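PDB 6NFA: proto-oncogene vav from Homo sapiens, which acts as a guanine nucleotide exchange factor, probably switching on Rho-family GTPases through its RhoGEF domain, which is followed by PH and C1 domains. Local coordinates for residues E87-V92 with L124-Y129; M366-E371 with T385-Y390. All coordinates share one frame; numbering follows the deposited sequence.

Interaction 1 (E87-V92 with L124-Y129); sequences EDLLRV and LVYGRY. With 9K1 ((2S)-2-{[3-(4-methylphenyl)imidazo[1,2-a]pyrazin-8-yl]amino}-3-(pyridin-3-yl)propan-1-ol), chain D.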
loop_
_atom_site.group_PDB
_atom_site.type_symbol
_atom_site.label_atom_id
_atom_site.label_comp_id
_atom_site.label_asym_id
_atom_site.label_seq_id
_atom_site.Cartn_x
_atom_site.Cartn_y
_atom_site.Cartn_z
ATOM N N GLU A 87 3.638 12.284 18.135
ATOM C CA GLU A 87 3.148 12.380 19.505
ATOM C C GLU A 87 2.059 11.358 19.765
ATOM O O GLU A 87 2.061 10.740 20.831
ATOM C CB GLU A 87 2.623 13.778 19.825
ATOM C CG GLU A 87 3.663 14.877 19.723
ATOM C CD GLU A 87 3.137 16.285 19.942
ATOM O OE1 GLU A 87 3.933 17.240 19.800
ATOM O OE2 GLU A 87 1.943 16.440 20.286
ATOM N N ASP A 88 1.146 11.149 18.792
ATOM C CA ASP A 88 0.083 10.167 18.964
ATOM C C ASP A 88 0.616 8.740 18.960
ATOM O O ASP A 88 0.101 7.926 19.721
ATOM C CB ASP A 88 -1.076 10.360 17.990
ATOM C CG ASP A 88 -2.385 9.935 18.634
ATOM O OD1 ASP A 88 -2.830 10.622 19.595
ATOM O OD2 ASP A 88 -2.943 8.891 18.216
ATOM N N LEU A 89 1.694 8.466 18.195
ATOM C CA LEU A 89 2.369 7.163 18.185
ATOM C C LEU A 89 2.892 6.868 19.603
ATOM O O LEU A 89 2.520 5.847 20.178
ATOM C CB LEU A 89 3.530 7.115 17.163
ATOM C CG LEU A 89 3.201 7.218 15.663
ATOM C CD1 LEU A 89 4.388 6.783 14.834
ATOM C CD2 LEU A 89 1.986 6.367 15.276
ATOM N N LEU A 90 3.671 7.819 20.192
ATOM C CA LEU A 90 4.215 7.767 21.555
ATOM C C LEU A 90 3.108 7.509 22.587
ATOM O O LEU A 90 3.295 6.662 23.446
ATOM C CB LEU A 90 4.969 9.071 21.884
ATOM C CG LEU A 90 5.317 9.346 23.363
ATOM C CD1 LEU A 90 6.489 8.477 23.838
ATOM C CD2 LEU A 90 5.634 10.807 23.576
ATOM N N ARG A 91 1.968 8.211 22.489
ATOM C CA ARG A 91 0.822 8.044 23.383
ATOM C C ARG A 91 0.256 6.605 23.310
ATOM O O ARG A 91 -0.073 6.032 24.347
ATOM C CB ARG A 91 -0.254 9.081 23.042
ATOM C CG ARG A 91 -1.525 8.994 23.879
ATOM C CD ARG A 91 -2.719 9.584 23.148
ATOM N NE ARG A 91 -3.952 8.853 23.449
ATOM C CZ ARG A 91 -4.488 7.925 22.661
ATOM N NH1 ARG A 91 -3.918 7.615 21.502
ATOM N NH2 ARG A 91 -5.611 7.314 23.018
ATOM N N VAL A 92 0.182 6.018 22.098
ATOM C CA VAL A 92 -0.320 4.655 21.893
ATOM C C VAL A 92 0.671 3.606 22.471
ATOM O O VAL A 92 0.231 2.668 23.139
ATOM C CB VAL A 92 -0.726 4.391 20.404
ATOM C CG1 VAL A 92 -1.035 2.923 20.149
ATOM C CG2 VAL A 92 -1.927 5.241 20.001
ATOM N N LEU A 124 -3.612 1.736 14.138
ATOM C CA LEU A 124 -4.187 2.219 12.891
ATOM C C LEU A 124 -3.703 3.647 12.577
ATOM O O LEU A 124 -3.687 4.078 11.413
ATOM C CB LEU A 124 -5.710 2.182 13.037
ATOM C CG LEU A 124 -6.464 1.398 12.010
ATOM C CD1 LEU A 124 -6.017 -0.095 11.976
ATOM C CD2 LEU A 124 -7.933 1.546 12.248
ATOM N N VAL A 125 -3.326 4.365 13.648
ATOM C CA VAL A 125 -2.774 5.717 13.673
ATOM C C VAL A 125 -1.507 5.782 12.783
ATOM O O VAL A 125 -1.225 6.828 12.206
ATOM C CB VAL A 125 -2.530 6.108 15.159
ATOM C CG1 VAL A 125 -1.868 7.471 15.286
ATOM C CG2 VAL A 125 -3.842 6.101 15.943
ATOM N N TYR A 126 -0.821 4.637 12.610
ATOM C CA TYR A 126 0.334 4.452 11.737
ATOM C C TYR A 126 0.032 4.654 10.242
ATOM O O TYR A 126 0.967 4.809 9.455
ATOM C CB TYR A 126 0.883 3.038 11.904
ATOM C CG TYR A 126 1.958 2.927 12.947
ATOM C CD1 TYR A 126 3.293 3.136 12.621
ATOM C CD2 TYR A 126 1.646 2.618 14.265
ATOM C CE1 TYR A 126 4.295 3.058 13.584
ATOM C CE2 TYR A 126 2.639 2.523 15.239
ATOM C CZ TYR A 126 3.964 2.741 14.890
ATOM O OH TYR A 126 4.950 2.635 15.830
ATOM N N GLY A 127 -1.243 4.583 9.860
ATOM C CA GLY A 127 -1.676 4.751 8.478
ATOM C C GLY A 127 -1.254 6.090 7.912
ATOM O O GLY A 127 -0.570 6.153 6.882
ATOM N N ARG A 128 -1.640 7.164 8.629
ATOM C CA ARG A 128 -1.300 8.558 8.367
ATOM C C ARG A 128 0.249 8.690 8.318
ATOM O O ARG A 128 0.776 9.258 7.361
ATOM C CB ARG A 128 -1.881 9.426 9.491
ATOM C CG ARG A 128 -2.036 10.880 9.140
ATOM C CD ARG A 128 -2.635 11.630 10.306
ATOM N NE ARG A 128 -2.086 12.983 10.391
ATOM C CZ ARG A 128 -2.070 13.727 11.492
ATOM N NH1 ARG A 128 -2.569 13.257 12.628
ATOM N NH2 ARG A 128 -1.543 14.944 11.468
ATOM N N TYR A 129 0.963 8.092 9.314
ATOM C CA TYR A 129 2.423 8.112 9.392
ATOM C C TYR A 129 3.082 7.490 8.180
ATOM O O TYR A 129 3.922 8.127 7.556
ATOM C CB TYR A 129 2.968 7.468 10.700
ATOM C CG TYR A 129 4.383 7.916 11.021
ATOM C CD1 TYR A 129 4.623 9.105 11.716
ATOM C CD2 TYR A 129 5.485 7.179 10.593
ATOM C CE1 TYR A 129 5.921 9.550 11.966
ATOM C CE2 TYR A 129 6.785 7.609 10.840
ATOM C CZ TYR A 129 7.001 8.797 11.525
ATOM O OH TYR A 129 8.291 9.228 11.749
HETATM C C1 9K1 D . -5.107 2.083 6.196
HETATM C C3 9K1 D . -4.761 2.792 8.387
HETATM C C12 9K1 D . -8.054 3.858 4.599
HETATM C C13 9K1 D . -9.175 3.119 3.818
HETATM C C15 9K1 D . -7.529 5.142 3.876
HETATM C C16 9K1 D . -2.483 0.569 9.342
HETATM C C17 9K1 D . -1.433 0.177 10.185
HETATM C C18 9K1 D . -0.088 0.252 9.758
HETATM C C19 9K1 D . 0.217 0.716 8.460
HETATM C C20 9K1 D . -0.828 1.143 7.622
HETATM C C21 9K1 D . 1.028 -0.208 10.696
HETATM C C22 9K1 D . -6.359 5.774 4.654
HETATM C C23 9K1 D . -6.589 6.735 5.669
HETATM C C25 9K1 D . -4.269 6.852 6.177
HETATM C C26 9K1 D . -3.967 5.902 5.186
HETATM C C27 9K1 D . -5.025 5.356 4.436
HETATM N N2 9K1 D . -4.396 2.125 7.303
HETATM C C4 9K1 D . -5.935 3.451 8.367
HETATM N N5 9K1 D . -6.726 3.456 7.148
HETATM C C6 9K1 D . -6.379 2.824 6.072
HETATM N N7 9K1 D . -4.540 1.378 5.328
HETATM C C8 9K1 D . -3.313 0.848 5.859
HETATM C C9 9K1 D . -3.285 1.421 7.092
HETATM C C10 9K1 D . -2.173 1.090 8.066
HETATM N N11 9K1 D . -7.022 2.856 4.921
HETATM O O14 9K1 D . -9.793 2.125 4.669
HETATM N N24 9K1 D . -5.560 7.232 6.409
#
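Two helices of the RhoGEF (DH) domain meet where Leu-89, on helix 86-105, lays its forked end against Tyr-126 and Tyr-129 at the start of helix 126-146. With CG placed anti to the carbonyl carbon (chi1 -66°), the fork sets one methyl over a face of each ring. CD2 sits above the middle of the Tyr-126 ring, 3.9 Å from its centroid and 12° off the normal. CD1 makes the same kind of CH-pi contact with a face of Tyr-129, displaced toward the rim, at 4.1 Å from the centroid. Leucine suits the place because its two branches diverge enough to serve two aromatic faces at once. The DH fold is an elongated helical bundle, and this part of its interior is lined by apolar groups and ring faces, while the phenol groups find polar partners further off: Tyr-126 OH bonds to Tyr-55 OH and Tyr-129 OH to the carbonyl of Leu-172. Beside the rings, Val-125 CG1 packs 4.0 Å from Leu-89 CD2. Val-125 CG1 also meets the carboxylate of Asp-88, and Asp-88 OD2 has in addition a long salt bridge to Arg-91 NH1 (3.7 Å). On the ligand side of the turn, Tyr-126 CB lies 3.5 Å from the tolyl methyl C21 of 9K1. Gly-127 lets the pyrazine carbon C3 come in close, where any CB would collide with it.

Interaction 2 (M366-E371 with T385-Y390); sequences MFSFEE and TFYQGY. With 9K1 ((2S)-2-{[3-(4-methylphenyl)imidazo[1,2-a]pyrazin-8-yl]amino}-3-(pyridin-3-yl)propan-1-ol), chain D.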
loop_
_atom_site.group_PDB
_atom_site.type_symbol
_atom_site.label_atom_id
_atom_site.label_comp_id
_atom_site.label_asym_id
_atom_site.label_seq_id
_atom_site.Cartn_x
_atom_site.Cartn_y
_atom_site.Cartn_z
ATOM N N MET A 366 -15.783 -0.916 -8.299
ATOM C CA MET A 366 -14.465 -0.469 -7.794
ATOM C C MET A 366 -14.567 0.901 -7.110
ATOM O O MET A 366 -15.142 1.840 -7.674
ATOM C CB MET A 366 -13.435 -0.377 -8.936
ATOM C CG MET A 366 -12.803 -1.690 -9.322
ATOM S SD MET A 366 -11.631 -1.519 -10.717
ATOM C CE MET A 366 -10.256 -0.701 -9.912
ATOM N N PHE A 367 -14.027 1.006 -5.887
ATOM C CA PHE A 367 -14.087 2.255 -5.152
ATOM C C PHE A 367 -12.771 2.582 -4.451
ATOM O O PHE A 367 -12.029 1.694 -4.020
ATOM C CB PHE A 367 -15.237 2.200 -4.153
ATOM C CG PHE A 367 -15.740 3.534 -3.675
ATOM C CD1 PHE A 367 -16.687 4.241 -4.406
ATOM C CD2 PHE A 367 -15.367 4.031 -2.435
ATOM C CE1 PHE A 367 -17.176 5.463 -3.945
ATOM C CE2 PHE A 367 -15.889 5.241 -1.960
ATOM C CZ PHE A 367 -16.785 5.946 -2.723
ATOM N N SER A 368 -12.501 3.885 -4.346
ATOM C CA SER A 368 -11.332 4.429 -3.670
ATOM C C SER A 368 -11.861 5.208 -2.469
ATOM O O SER A 368 -12.570 6.198 -2.626
ATOM C CB SER A 368 -10.504 5.298 -4.612
ATOM O OG SER A 368 -9.208 5.480 -4.067
ATOM N N PHE A 369 -11.577 4.693 -1.269
ATOM C CA PHE A 369 -12.039 5.193 0.027
ATOM C C PHE A 369 -11.105 6.263 0.613
ATOM O O PHE A 369 -9.905 6.026 0.750
ATOM C CB PHE A 369 -12.194 4.002 1.001
ATOM C CG PHE A 369 -13.162 2.947 0.525
ATOM C CD1 PHE A 369 -12.744 1.927 -0.324
ATOM C CD2 PHE A 369 -14.503 2.992 0.899
ATOM C CE1 PHE A 369 -13.651 0.969 -0.797
ATOM C CE2 PHE A 369 -15.406 2.030 0.435
ATOM C CZ PHE A 369 -14.972 1.025 -0.410
ATOM N N GLU A 370 -11.659 7.442 0.933
ATOM C CA GLU A 370 -10.932 8.574 1.531
ATOM C C GLU A 370 -10.653 8.311 3.018
ATOM O O GLU A 370 -9.530 8.524 3.487
ATOM C CB GLU A 370 -11.741 9.890 1.405
ATOM C CG GLU A 370 -11.875 10.451 -0.007
ATOM C CD GLU A 370 -12.144 11.945 -0.161
ATOM O OE1 GLU A 370 -12.212 12.400 -1.326
ATOM O OE2 GLU A 370 -12.254 12.665 0.863
ATOM N N GLU A 371 -11.688 7.880 3.761
ATOM C CA GLU A 371 -11.591 7.619 5.193
ATOM C C GLU A 371 -11.373 6.144 5.495
ATOM O O GLU A 371 -11.591 5.306 4.617
ATOM C CB GLU A 371 -12.822 8.184 5.936
ATOM C CG GLU A 371 -14.142 7.496 5.609
ATOM C CD GLU A 371 -15.355 8.097 6.290
ATOM O OE1 GLU A 371 -15.900 7.442 7.209
ATOM O OE2 GLU A 371 -15.765 9.217 5.905
ATOM N N THR A 385 -4.425 3.243 0.323
ATOM C CA THR A 385 -4.849 4.627 0.069
ATOM C C THR A 385 -5.505 4.853 -1.300
ATOM O O THR A 385 -5.899 5.981 -1.601
ATOM C CB THR A 385 -3.605 5.539 0.181
ATOM O OG1 THR A 385 -2.591 5.033 -0.685
ATOM C CG2 THR A 385 -3.055 5.611 1.589
ATOM N N PHE A 386 -5.601 3.807 -2.132
ATOM C CA PHE A 386 -6.121 3.921 -3.493
ATOM C C PHE A 386 -6.769 2.607 -3.928
ATOM O O PHE A 386 -6.104 1.578 -3.865
ATOM C CB PHE A 386 -4.939 4.259 -4.441
ATOM C CG PHE A 386 -5.272 4.507 -5.889
ATOM C CD1 PHE A 386 -5.904 5.686 -6.283
ATOM C CD2 PHE A 386 -4.891 3.602 -6.868
ATOM C CE1 PHE A 386 -6.188 5.931 -7.627
ATOM C CE2 PHE A 386 -5.159 3.855 -8.216
ATOM C CZ PHE A 386 -5.801 5.020 -8.588
ATOM N N TYR A 387 -8.051 2.652 -4.392
ATOM C CA TYR A 387 -8.878 1.524 -4.885
ATOM C C TYR A 387 -8.733 0.255 -4.068
ATOM O O TYR A 387 -8.459 -0.812 -4.593
ATOM C CB TYR A 387 -8.655 1.257 -6.383
ATOM C CG TYR A 387 -9.418 2.243 -7.243
ATOM C CD1 TYR A 387 -10.785 2.081 -7.480
ATOM C CD2 TYR A 387 -8.787 3.360 -7.788
ATOM C CE1 TYR A 387 -11.497 2.992 -8.257
ATOM C CE2 TYR A 387 -9.493 4.285 -8.558
ATOM C CZ TYR A 387 -10.848 4.095 -8.796
ATOM O OH TYR A 387 -11.570 5.006 -9.534
ATOM N N GLN A 388 -8.921 0.398 -2.767
ATOM C CA GLN A 388 -8.760 -0.624 -1.737
ATOM C C GLN A 388 -9.754 -1.783 -1.815
ATOM O O GLN A 388 -9.449 -2.875 -1.323
ATOM C CB GLN A 388 -8.812 0.045 -0.356
ATOM C CG GLN A 388 -7.905 1.274 -0.235
ATOM C CD GLN A 388 -8.632 2.586 -0.390
ATOM O OE1 GLN A 388 -9.574 2.701 -1.160
ATOM N NE2 GLN A 388 -8.152 3.636 0.268
ATOM N N GLY A 389 -10.917 -1.544 -2.425
ATOM C CA GLY A 389 -11.953 -2.553 -2.594
ATOM C C GLY A 389 -13.144 -2.102 -3.419
ATOM O O GLY A 389 -12.984 -1.393 -4.421
ATOM N N TYR A 390 -14.360 -2.494 -2.968
ATOM C CA TYR A 390 -15.634 -2.274 -3.656
ATOM C C TYR A 390 -16.685 -1.643 -2.784
ATOM O O TYR A 390 -16.649 -1.790 -1.571
ATOM C CB TYR A 390 -16.144 -3.623 -4.250
ATOM C CG TYR A 390 -15.191 -4.180 -5.294
ATOM C CD1 TYR A 390 -13.966 -4.732 -4.924
ATOM C CD2 TYR A 390 -15.468 -4.060 -6.656
ATOM C CE1 TYR A 390 -13.021 -5.108 -5.875
ATOM C CE2 TYR A 390 -14.539 -4.456 -7.618
ATOM C CZ TYR A 390 -13.318 -4.992 -7.220
ATOM O OH TYR A 390 -12.395 -5.447 -8.129
HETATM C C1 9K1 D . -5.107 2.083 6.196
HETATM C C3 9K1 D . -4.761 2.792 8.387
HETATM C C12 9K1 D . -8.054 3.858 4.599
HETATM C C13 9K1 D . -9.175 3.119 3.818
HETATM C C15 9K1 D . -7.529 5.142 3.876
HETATM C C16 9K1 D . -2.483 0.569 9.342
HETATM C C17 9K1 D . -1.433 0.177 10.185
HETATM C C18 9K1 D . -0.088 0.252 9.758
HETATM C C19 9K1 D . 0.217 0.716 8.460
HETATM C C20 9K1 D . -0.828 1.143 7.622
HETATM C C21 9K1 D . 1.028 -0.208 10.696
HETATM C C22 9K1 D . -6.359 5.774 4.654
HETATM C C23 9K1 D . -6.589 6.735 5.669
HETATM C C25 9K1 D . -4.269 6.852 6.177
HETATM C C26 9K1 D . -3.967 5.902 5.186
HETATM C C27 9K1 D . -5.025 5.356 4.436
HETATM N N2 9K1 D . -4.396 2.125 7.303
HETATM C C4 9K1 D . -5.935 3.451 8.367
HETATM N N5 9K1 D . -6.726 3.456 7.148
HETATM C C6 9K1 D . -6.379 2.824 6.072
HETATM N N7 9K1 D . -4.540 1.378 5.328
HETATM C C8 9K1 D . -3.313 0.848 5.859
HETATM C C9 9K1 D . -3.285 1.421 7.092
HETATM C C10 9K1 D . -2.173 1.090 8.066
HETATM N N11 9K1 D . -7.022 2.856 4.921
HETATM O O14 9K1 D . -9.793 2.125 4.669
HETATM N N24 9K1 D . -5.560 7.232 6.409
#
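Gln-388 OE1 accepts the backbone N-H of Phe-369 at 2.8 Å, in the plane of the amide and on a lone pair. The other end of the same amide gives NE2 to Phe-369 O at 3.0 Å, a more bent bond (150° at the hydrogen), so both main-chain polar groups of one residue are met by one side chain. A bend at chi2 (100°) folds the glutamine back to bring its amide alongside that backbone, and NE2 also bonds to Gly-384 O. With an alanine here, Phe-369 N and O would probably lose these two mates, and one of the links between the two segments would go with them. OE1 additionally lies at the edge of the Phe-369 ring, one face of which carries Phe-367 CD2 over its centre. One residue earlier, Ser-368 holds OG anti to its own backbone nitrogen (chi1 -163°), where it takes the N-H of Tyr-387 at 3.1 Å. Its CB meanwhile rests over the centre of the Tyr-387 ring, 4.0 Å from the centroid; so small a side chain can bond to the backbone and still fit against the ring face. Met-366 reaches two tyrosines with its flexible chain, CE lying 3.7 Å from Tyr-387 CD1 and CG near Tyr-390 CE2. The phenol groups of these tyrosines lead elsewhere, to Lys-275 NZ and Asn-351 O respectively. Backbone pairing completes the join: Phe-367 N bonds to Gly-389 O at 3.0 Å in an antiparallel hydrogen-bonded pair. Strands 364-367 and 389-392 opening into two loops cross-linked by a glutamine are the architecture of the zinc-binding C1 domain, in whose classical members such loops frame the phorbol ester site.

Interactions 1 and 2 belong to different domains, RhoGEF and C1, and do not touch: their centres lie 21 Å apart and their nearest atoms about 6 Å. The bound 9K1 spans the gap. Its tolyl and imidazopyrazine groups lie against residues 124-129, and the pyridine lies between that helix start and the C1 loop, with Arg-128 N 3.6 Å from C25 and Thr-385 CG2 3.5 Å from C27. At the hydroxymethyl end, Glu-371 O comes to 3.4 Å from C13. Hydrogen bonds with Thr-372, Thr-373, Leu-382 and Gly-384 hold the ligand beside interaction 2, whereas residues 124-129 supply closely packed surface, so the ligand occupies an interdomain pocket.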